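Local coordinates for protein nodulation fucosyltransferase NodZ (Bradyrhizobium sp., PDB 2HHC) that belongs to the NodZ family of the GT-B clan, whose members are built from two Rossmann-like domains, at residues S9-R12 with G16-L19; D39-C44 with R74-S79; R87-P92 with I97-E102. All blocks are in the same frame, centred on the assembly; numbering follows the deposited sequence. Where two conformers were deposited one is given.

Interaction 1. Residues S9-R12 with G16-L19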
loop_
_atom_site.group_PDB
_atom_site.type_symbol
_atom_site.label_atom_id
_atom_site.label_comp_id
_atom_site.label_asym_id
_atom_site.label_seq_id
_atom_site.Cartn_x
_atom_site.Cartn_y
_atom_site.Cartn_z
ATOM N N SER A 9 -5.748 -3.880 12.990
ATOM C CA SER A 9 -5.546 -3.129 11.780
ATOM C C SER A 9 -6.553 -3.558 10.734
ATOM O O SER A 9 -6.425 -4.648 10.150
ATOM C CB SER A 9 -4.120 -3.327 11.269
ATOM O OG SER A 9 -3.905 -2.483 10.137
ATOM N N ARG A 10 -7.557 -2.704 10.484
ATOM C CA ARG A 10 -8.605 -2.953 9.524
ATOM C C ARG A 10 -8.386 -2.024 8.332
ATOM O O ARG A 10 -8.367 -0.787 8.505
ATOM C CB ARG A 10 -9.961 -2.632 10.145
ATOM C CG ARG A 10 -10.142 -3.184 11.543
ATOM C CD ARG A 10 -11.656 -3.318 11.846
ATOM N NE ARG A 10 -12.178 -4.504 11.173
ATOM C CZ ARG A 10 -13.155 -4.487 10.276
ATOM N NH1 ARG A 10 -13.780 -3.358 9.959
ATOM N NH2 ARG A 10 -13.500 -5.604 9.649
ATOM N N ARG A 11 -8.316 -2.566 7.125
ATOM C CA ARG A 11 -8.219 -1.738 5.929
ATOM C C ARG A 11 -8.609 -2.618 4.759
ATOM O O ARG A 11 -8.325 -3.809 4.766
ATOM C CB ARG A 11 -6.834 -1.127 5.754
ATOM C CG ARG A 11 -6.805 0.159 4.995
ATOM C CD ARG A 11 -7.177 1.365 5.870
ATOM N NE ARG A 11 -7.288 2.564 5.059
ATOM C CZ ARG A 11 -8.366 3.312 4.917
ATOM N NH1 ARG A 11 -9.421 3.169 5.693
ATOM N NH2 ARG A 11 -8.350 4.305 4.076
ATOM N N ARG A 12 -9.301 -2.026 3.810
ATOM C CA ARG A 12 -9.994 -2.725 2.734
ATOM C C ARG A 12 -9.798 -2.092 1.366
ATOM O O ARG A 12 -10.532 -2.373 0.410
ATOM C CB ARG A 12 -11.509 -2.798 3.046
ATOM C CG ARG A 12 -11.808 -3.546 4.306
ATOM C CD ARG A 12 -13.214 -3.460 4.789
ATOM N NE ARG A 12 -13.568 -2.092 5.137
ATOM C CZ ARG A 12 -13.163 -1.454 6.247
ATOM N NH1 ARG A 12 -12.453 -2.006 7.182
ATOM N NH2 ARG A 12 -13.585 -0.213 6.395
ATOM N N GLY A 16 -1.311 -0.358 -0.996
ATOM C CA GLY A 16 -0.392 0.665 -0.443
ATOM C C GLY A 16 -0.913 1.247 0.842
ATOM O O GLY A 16 -0.189 1.371 1.826
ATOM N N ASP A 17 -2.171 1.608 0.823
ATOM C CA ASP A 17 -2.852 2.152 2.017
ATOM C C ASP A 17 -2.912 1.098 3.096
ATOM O O ASP A 17 -2.611 1.330 4.257
ATOM C CB ASP A 17 -4.215 2.668 1.541
ATOM C CG ASP A 17 -5.065 3.325 2.614
ATOM O OD1 ASP A 17 -4.736 3.329 3.834
ATOM O OD2 ASP A 17 -6.155 3.773 2.196
ATOM N N CYS A 18 -3.352 -0.093 2.742
ATOM C CA CYS A 18 -3.437 -1.167 3.739
ATOM C C CYS A 18 -2.104 -1.382 4.449
ATOM O O CYS A 18 -2.058 -1.523 5.665
ATOM C CB CYS A 18 -3.883 -2.480 3.098
ATOM S SG CYS A 18 -5.571 -2.534 2.451
ATOM N N LEU A 19 -1.009 -1.492 3.684
ATOM C CA LEU A 19 0.286 -1.801 4.244
ATOM C C LEU A 19 0.920 -0.632 5.022
ATOM O O LEU A 19 1.609 -0.850 6.007
ATOM C CB LEU A 19 1.250 -2.269 3.141
ATOM C CG LEU A 19 0.835 -3.645 2.580
ATOM C CD1 LEU A 19 1.624 -3.982 1.314
ATOM C CD2 LEU A 19 0.942 -4.716 3.637
HETATM O O HOH W 1 -3.993 -2.923 7.364
#

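Interaction 2. Residues D39-C44 with R74-S79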
loop_
_atom_site.group_PDB
_atom_site.type_symbol
_atom_site.label_atom_id
_atom_site.label_comp_id
_atom_site.label_asym_id
_atom_site.label_seq_id
_atom_site.Cartn_x
_atom_site.Cartn_y
_atom_site.Cartn_z
ATOM N N ASP A 39 -6.687 -7.459 10.020
ATOM C CA ASP A 39 -8.108 -7.760 9.710
ATOM C C ASP A 39 -8.490 -7.142 8.377
ATOM O O ASP A 39 -8.882 -5.957 8.273
ATOM C CB ASP A 39 -9.019 -7.270 10.808
ATOM C CG ASP A 39 -10.459 -7.583 10.533
ATOM O OD1 ASP A 39 -10.797 -8.254 9.532
ATOM O OD2 ASP A 39 -11.292 -7.099 11.363
ATOM N N TRP A 40 -8.265 -7.903 7.314
ATOM C CA TRP A 40 -8.578 -7.482 5.963
ATOM C C TRP A 40 -9.872 -8.118 5.445
ATOM O O TRP A 40 -10.086 -8.287 4.255
ATOM C CB TRP A 40 -7.437 -7.748 5.013
ATOM C CG TRP A 40 -6.226 -6.883 5.246
ATOM C CD1 TRP A 40 -6.017 -5.952 6.228
ATOM C CD2 TRP A 40 -4.989 -6.956 4.488
ATOM N NE1 TRP A 40 -4.771 -5.390 6.084
ATOM C CE2 TRP A 40 -4.137 -5.980 5.001
ATOM C CE3 TRP A 40 -4.600 -7.675 3.369
ATOM C CZ2 TRP A 40 -2.854 -5.778 4.486
ATOM C CZ3 TRP A 40 -3.379 -7.465 2.838
ATOM C CH2 TRP A 40 -2.511 -6.506 3.400
ATOM N N ARG A 41 -10.801 -8.439 6.353
ATOM C CA ARG A 41 -12.174 -8.797 5.956
ATOM C C ARG A 41 -12.805 -7.655 5.213
ATOM O O ARG A 41 -12.671 -6.505 5.616
ATOM C CB ARG A 41 -13.028 -9.136 7.190
ATOM C CG ARG A 41 -12.641 -10.482 7.818
ATOM C CD ARG A 41 -13.416 -10.833 9.091
ATOM N NE ARG A 41 -13.096 -9.877 10.116
ATOM C CZ ARG A 41 -13.694 -9.831 11.297
ATOM N NH1 ARG A 41 -14.572 -10.773 11.593
ATOM N NH2 ARG A 41 -13.397 -8.864 12.171
ATOM N N GLY A 42 -13.463 -7.977 4.124
ATOM C CA GLY A 42 -14.156 -6.953 3.297
ATOM C C GLY A 42 -13.267 -6.193 2.315
ATOM O O GLY A 42 -13.704 -5.197 1.699
ATOM N N SER A 43 -12.050 -6.706 2.101
ATOM C CA SER A 43 -11.156 -6.185 1.068
ATOM C C SER A 43 -11.861 -6.036 -0.274
ATOM O O SER A 43 -12.671 -6.862 -0.699
ATOM C CB SER A 43 -9.992 -7.159 0.873
ATOM O OG SER A 43 -9.203 -6.831 -0.259
ATOM N N CYS A 44 -11.503 -4.964 -0.983
ATOM C CA CYS A 44 -11.964 -4.744 -2.355
ATOM C C CYS A 44 -11.603 -5.869 -3.313
ATOM O O CYS A 44 -12.184 -5.991 -4.388
ATOM C CB CYS A 44 -11.464 -3.386 -2.917
ATOM S SG CYS A 44 -9.699 -3.200 -2.936
ATOM N N ARG A 74 -8.972 -16.600 12.344
ATOM C CA ARG A 74 -9.248 -16.492 13.775
ATOM C C ARG A 74 -9.961 -15.172 14.110
ATOM O O ARG A 74 -10.654 -15.102 15.121
ATOM C CB ARG A 74 -7.975 -16.639 14.591
ATOM C CG ARG A 74 -7.516 -18.047 14.659
ATOM C CD ARG A 74 -6.165 -18.192 15.417
ATOM N NE ARG A 74 -5.119 -17.640 14.584
ATOM C CZ ARG A 74 -3.875 -17.374 14.955
ATOM N NH1 ARG A 74 -3.498 -17.575 16.194
ATOM N NH2 ARG A 74 -3.029 -16.888 14.052
ATOM N N VAL A 75 -9.861 -14.156 13.270
ATOM C CA VAL A 75 -10.674 -12.944 13.499
ATOM C C VAL A 75 -12.189 -13.244 13.592
ATOM O O VAL A 75 -12.940 -12.471 14.189
ATOM C CB VAL A 75 -10.354 -11.858 12.449
ATOM C CG1 VAL A 75 -8.913 -11.443 12.565
ATOM C CG2 VAL A 75 -10.726 -12.285 11.043
ATOM N N ASN A 76 -12.639 -14.332 12.977
ATOM C CA ASN A 76 -14.038 -14.746 12.999
ATOM C C ASN A 76 -14.375 -15.665 14.167
ATOM O O ASN A 76 -15.542 -16.060 14.330
ATOM C CB ASN A 76 -14.392 -15.451 11.704
ATOM C CG ASN A 76 -14.454 -14.518 10.535
ATOM O OD1 ASN A 76 -14.837 -13.363 10.679
ATOM N ND2 ASN A 76 -13.982 -14.968 9.373
ATOM N N GLN A 77 -13.377 -16.044 14.975
ATOM C CA GLN A 77 -13.621 -16.886 16.142
ATOM C C GLN A 77 -13.378 -16.170 17.489
ATOM O O GLN A 77 -14.101 -16.387 18.474
ATOM C CB GLN A 77 -12.676 -18.119 16.098
ATOM C CG GLN A 77 -12.472 -18.868 14.735
ATOM C CD GLN A 77 -11.207 -19.768 14.675
ATOM O OE1 GLN A 77 -10.757 -20.327 15.684
ATOM N NE2 GLN A 77 -10.658 -19.923 13.475
ATOM N N LEU A 78 -12.348 -15.362 17.545
ATOM C CA LEU A 78 -11.903 -14.705 18.761
ATOM C C LEU A 78 -12.769 -13.497 19.070
ATOM O O LEU A 78 -13.249 -12.824 18.139
ATOM C CB LEU A 78 -10.436 -14.237 18.591
ATOM C CG LEU A 78 -9.486 -15.431 18.398
ATOM C CD1 LEU A 78 -8.104 -14.964 17.987
ATOM C CD2 LEU A 78 -9.408 -16.302 19.650
ATOM N N SER A 79 -12.992 -13.251 20.354
ATOM C CA SER A 79 -13.688 -12.104 20.863
ATOM C C SER A 79 -12.668 -11.159 21.466
ATOM O O SER A 79 -12.235 -11.326 22.625
ATOM C CB SER A 79 -14.686 -12.506 21.939
ATOM O OG SER A 79 -15.778 -13.212 21.375
HETATM O O HOH W 2 -12.906 -9.824 15.017
#

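Interaction 3. Residues R87-P92 with I97-E102. With PO4 (phosphate ion), chain B.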
loop_
_atom_site.group_PDB
_atom_site.type_symbol
_atom_site.label_atom_id
_atom_site.label_comp_id
_atom_site.label_asym_id
_atom_site.label_seq_id
_atom_site.Cartn_x
_atom_site.Cartn_y
_atom_site.Cartn_z
ATOM N N ARG A 87 -13.649 5.425 21.028
ATOM C CA ARG A 87 -14.800 5.172 21.914
ATOM C C ARG A 87 -16.035 4.699 21.159
ATOM O O ARG A 87 -16.867 3.987 21.713
ATOM C CB ARG A 87 -15.110 6.408 22.764
ATOM C CG ARG A 87 -13.957 6.698 23.689
ATOM C CD ARG A 87 -14.175 7.786 24.744
ATOM N NE ARG A 87 -12.989 8.661 24.815
ATOM C CZ ARG A 87 -11.719 8.249 25.003
ATOM N NH1 ARG A 87 -11.408 6.956 25.170
ATOM N NH2 ARG A 87 -10.728 9.138 25.026
ATOM N N TRP A 88 -16.130 5.081 19.892
ATOM C CA TRP A 88 -17.254 4.619 19.037
ATOM C C TRP A 88 -17.452 3.120 19.064
ATOM O O TRP A 88 -18.563 2.659 19.022
ATOM C CB TRP A 88 -16.983 5.056 17.605
ATOM C CG TRP A 88 -18.078 4.801 16.603
ATOM C CD1 TRP A 88 -19.059 5.661 16.250
ATOM C CD2 TRP A 88 -18.203 3.656 15.746
ATOM N NE1 TRP A 88 -19.822 5.113 15.221
ATOM C CE2 TRP A 88 -19.355 3.874 14.936
ATOM C CE3 TRP A 88 -17.511 2.453 15.618
ATOM C CZ2 TRP A 88 -19.766 2.961 13.945
ATOM C CZ3 TRP A 88 -17.989 1.510 14.667
ATOM C CH2 TRP A 88 -19.081 1.792 13.848
ATOM N N TRP A 89 -16.372 2.371 19.202
ATOM C CA TRP A 89 -16.383 0.926 19.170
ATOM C C TRP A 89 -16.979 0.309 20.415
ATOM O O TRP A 89 -17.166 -0.915 20.454
ATOM C CB TRP A 89 -14.967 0.368 18.885
ATOM C CG TRP A 89 -14.600 0.693 17.445
ATOM C CD1 TRP A 89 -14.041 1.838 16.957
ATOM C CD2 TRP A 89 -14.886 -0.134 16.306
ATOM N NE1 TRP A 89 -13.946 1.767 15.594
ATOM C CE2 TRP A 89 -14.456 0.575 15.165
ATOM C CE3 TRP A 89 -15.434 -1.398 16.146
ATOM C CZ2 TRP A 89 -14.591 0.065 13.870
ATOM C CZ3 TRP A 89 -15.543 -1.910 14.868
ATOM C CH2 TRP A 89 -15.123 -1.186 13.742
ATOM N N ASN A 90 -17.273 1.123 21.426
ATOM C CA ASN A 90 -18.010 0.617 22.599
ATOM C C ASN A 90 -19.543 0.667 22.428
ATOM O O ASN A 90 -20.264 0.165 23.297
ATOM C CB ASN A 90 -17.626 1.428 23.832
ATOM C CG ASN A 90 -16.179 1.253 24.208
ATOM O OD1 ASN A 90 -15.735 0.154 24.477
ATOM N ND2 ASN A 90 -15.457 2.317 24.213
ATOM N N ARG A 91 -20.001 1.306 21.356
ATOM C CA ARG A 91 -21.452 1.456 21.088
ATOM C C ARG A 91 -22.061 0.106 20.781
ATOM O O ARG A 91 -21.395 -0.755 20.220
ATOM C CB ARG A 91 -21.684 2.455 19.943
ATOM C CG ARG A 91 -21.205 3.844 20.286
ATOM C CD ARG A 91 -21.775 4.968 19.457
ATOM N NE ARG A 91 -20.831 6.090 19.389
ATOM C CZ ARG A 91 -20.415 6.842 20.418
ATOM N NH1 ARG A 91 -20.862 6.651 21.642
ATOM N NH2 ARG A 91 -19.530 7.809 20.209
ATOM N N PRO A 92 -23.357 -0.058 21.088
ATOM C CA PRO A 92 -24.042 -1.275 20.668
ATOM C C PRO A 92 -23.969 -1.491 19.175
ATOM O O PRO A 92 -23.900 -0.505 18.424
ATOM C CB PRO A 92 -25.462 -1.009 21.089
ATOM C CG PRO A 92 -25.339 -0.080 22.269
ATOM C CD PRO A 92 -24.242 0.836 21.839
ATOM N N ILE A 97 -24.123 0.438 12.750
ATOM C CA ILE A 97 -24.519 0.254 11.334
ATOM C C ILE A 97 -24.127 1.517 10.553
ATOM O O ILE A 97 -23.582 1.430 9.459
ATOM C CB ILE A 97 -26.002 -0.035 11.209
ATOM C CG1 ILE A 97 -26.429 -1.351 11.874
ATOM C CG2 ILE A 97 -26.451 -0.078 9.747
ATOM C CD1 ILE A 97 -25.892 -2.563 11.221
ATOM N N ASN A 98 -24.433 2.698 11.099
ATOM C CA ASN A 98 -24.087 3.977 10.463
ATOM C C ASN A 98 -22.621 4.311 10.723
ATOM O O ASN A 98 -22.258 4.599 11.868
ATOM C CB ASN A 98 -24.853 5.110 11.110
ATOM C CG ASN A 98 -24.725 6.415 10.372
ATOM O OD1 ASN A 98 -24.517 6.476 9.154
ATOM N ND2 ASN A 98 -24.885 7.486 11.118
ATOM N N ARG A 99 -21.794 4.251 9.699
ATOM C CA ARG A 99 -20.364 4.567 9.839
ATOM C C ARG A 99 -19.922 5.486 8.701
ATOM O O ARG A 99 -19.212 5.047 7.814
ATOM C CB ARG A 99 -19.551 3.271 9.969
ATOM C CG ARG A 99 -18.075 3.491 10.295
ATOM C CD ARG A 99 -17.289 2.248 10.626
ATOM N NE ARG A 99 -15.873 2.609 10.743
ATOM C CZ ARG A 99 -15.329 3.222 11.777
ATOM N NH1 ARG A 99 -16.039 3.455 12.852
ATOM N NH2 ARG A 99 -14.069 3.588 11.745
ATOM N N PRO A 100 -20.337 6.764 8.757
ATOM C CA PRO A 100 -20.065 7.718 7.695
ATOM C C PRO A 100 -18.615 8.178 7.714
ATOM O O PRO A 100 -17.921 7.993 8.705
ATOM C CB PRO A 100 -20.960 8.885 8.058
ATOM C CG PRO A 100 -21.118 8.806 9.479
ATOM C CD PRO A 100 -21.101 7.378 9.847
ATOM N N ASP A 101 -18.224 8.820 6.620
ATOM C CA ASP A 101 -16.846 9.253 6.461
ATOM C C ASP A 101 -16.448 10.219 7.571
ATOM O O ASP A 101 -15.325 10.098 8.068
ATOM C CB ASP A 101 -16.628 9.872 5.071
ATOM C CG ASP A 101 -16.414 8.817 3.979
ATOM O OD1 ASP A 101 -16.480 7.587 4.221
ATOM O OD2 ASP A 101 -16.142 9.244 2.828
ATOM N N GLU A 102 -17.366 11.058 8.032
ATOM C CA GLU A 102 -17.051 11.998 9.123
ATOM C C GLU A 102 -16.584 11.243 10.374
ATOM O O GLU A 102 -15.659 11.685 11.054
ATOM C CB GLU A 102 -18.165 13.021 9.404
ATOM C CG GLU A 102 -19.442 12.513 9.981
ATOM C CD GLU A 102 -20.330 13.674 10.382
ATOM O OE1 GLU A 102 -20.026 14.383 11.388
ATOM O OE2 GLU A 102 -21.328 13.909 9.659
HETATM P P PO4 B . -15.918 8.835 18.877
HETATM O O1 PO4 B . -15.910 10.040 17.928
HETATM O O2 PO4 B . -14.873 7.711 18.515
HETATM O O3 PO4 B . -15.673 9.379 20.264
HETATM O O4 PO4 B . -17.336 8.294 18.870
HETATM O O HOH W 3 -22.268 6.207 13.851
#

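Interaction 1. Residues S9-R12 with G16-L19
The guanidinium of R11 presents its edge to D17, and the carboxylate of D17 lies against that edge turned by 52° rather than coplanar with it. R11 grips side-on: NE and NH2 each take a different carboxylate oxygen. NE of R11 reaches OD1 of D17 at 2.9 Å in a nearly straight bond, 171° at the hydrogen, almost within the guanidinium plane. Because of the twist, OD1 is met from above the carboxylate plane, whereas OD2 of D17 receives NH2 of R11 through its syn lone pair, again at 2.9 Å but with a more bent path. The arginine chain turns at chi2 (81°), which lays CB and CG against C18 before the charged end crosses the aspartate at about a right angle.

That aliphatic part has its own partner: CB of R11 rests 3.8 Å from SG of C18, and cysteine is a small side chain whose polarisable sulfur packs well against it. Farther back along the strand, a water joins the two segments, lying 2.8 Å from OG of S9 and donating to the carbonyl O of C18 at 2.9 Å.

These contacts span the turn from strand 6-10 into helix 15-32, the first half of a beta-alpha-beta unit in a Rossmann-like domain; S9 is also tied by backbone bonds to V37 and D39 of the neighbouring parallel strand. D17 sits in the first turn of the helix, where S21 is a second partner of OD1 and T13 a weak one of OD2. With both oxygens engaged, its carboxylate is held against rotation, and the nearby arginine, together with the helix N-terminus, would probably favour its charged form.

Interaction 2. Residues D39-C44 with R74-S79
R41 and V75 extend toward each other from opposite directions, the methyl CG2 of V75 settling over one face of the guanidinium, toward its rim. The closest approach is 3.5 Å, from CG2 of V75 to NE of R41. A nonpolar branched residue suits that face, which accepts hydrogen bonds poorly. N76 instead slides antiparallel past the arginine and meets its edge, where NH1 of R41 donates to OD1 of N76 at 2.8 Å; the two flat groups are 54° apart, and the bond is bent to 144°. An amide oxygen suits an N-H there. The arginine bends at chi3 (-64°), which brings NE and NH2 back onto D39. Here the bonds are straighter, both 2.9 Å: NE of R41 to OD1 of D39 and NH2 of R41 to OD2 of D39. OD1 also accepts from the backbone N of R41, on the other face of the carboxylate, closing an Asx turn where the chain leaves strand 35-39. A type II beta turn, W40 to S43, overlaps it, with G42 supplying the positive phi. OD2 of D39 has a further salt bridge to R10 on strand 6-10. ND2 of N76 donates to the carbonyl of F50.

Interaction 3. Residues R87-P92 with I97-E102
The aromatic contacts come first, with R99 lying against both W88 and W89, while CE3 of W88 itself packs 3.5 Å above a face of the W89 ring. NH1 of R99 stands over one face of the W88 ring, 3.3 Å from CE3 of W88. CZ of R99 lies 4.5 Å from the centroid of the six-membered ring of W88, 19° off the normal: a cation-pi interaction in which the guanidinium is tilted by 62° to the ring. CZ2 of W89 covers the centre of one guanidinium face. R99 leaves the backbone with CG anti to N (chi1 -173°) and stays extended to NE, a shape that carries CD of R99 over the same face of W88, above CH2 at 3.7 Å.

Polar contacts lie around the rim. The carbonyl O of N98 sits at the edge of W88, near CZ2, and a water accepts from NE1 of W88 at 3.0 Å while donating to O of N98 at 2.6 Å. A hydrogen bond also reaches a phosphate ion, probably from the crystallisation liquor: the backbone N of W88 donates to O2 of the phosphate at 3.2 Å.

The site joins the loop after strand 84-85 to the residues leading into helix 101-116, with P100 at the N-cap position. From that helix, E107 accepts from both NE1 of W89 and NH2 of R99. Tryptophan and arginine suit this place because indole carbons can pack a flat cation; E107 probably compensates its charge and, with O of D129, fixes its orientation against the indoles.

How the interactions relate
All three contacts belong to loops and helix starts around the sheet that contains strands 6-10, 35-39 and 84-85, and arginine carries each of them. All are partly buried; their centres lie about 7, 19 and 25 Å from the centre of the chain, and interactions 2 and 3 include exposed residues. Interactions 1 and 2 touch through the adjacent parallel strands 6-10 and 35-39, and W40 packs on the carbonyl O of R11. Interaction 3 touches neither, though D129 pairs with R10 and R12 and also receives R99 through its carbonyl. Chemically, a salt bridge crosses interaction 1, an arginine–amide bond interaction 2, and cation-pi packing interaction 3.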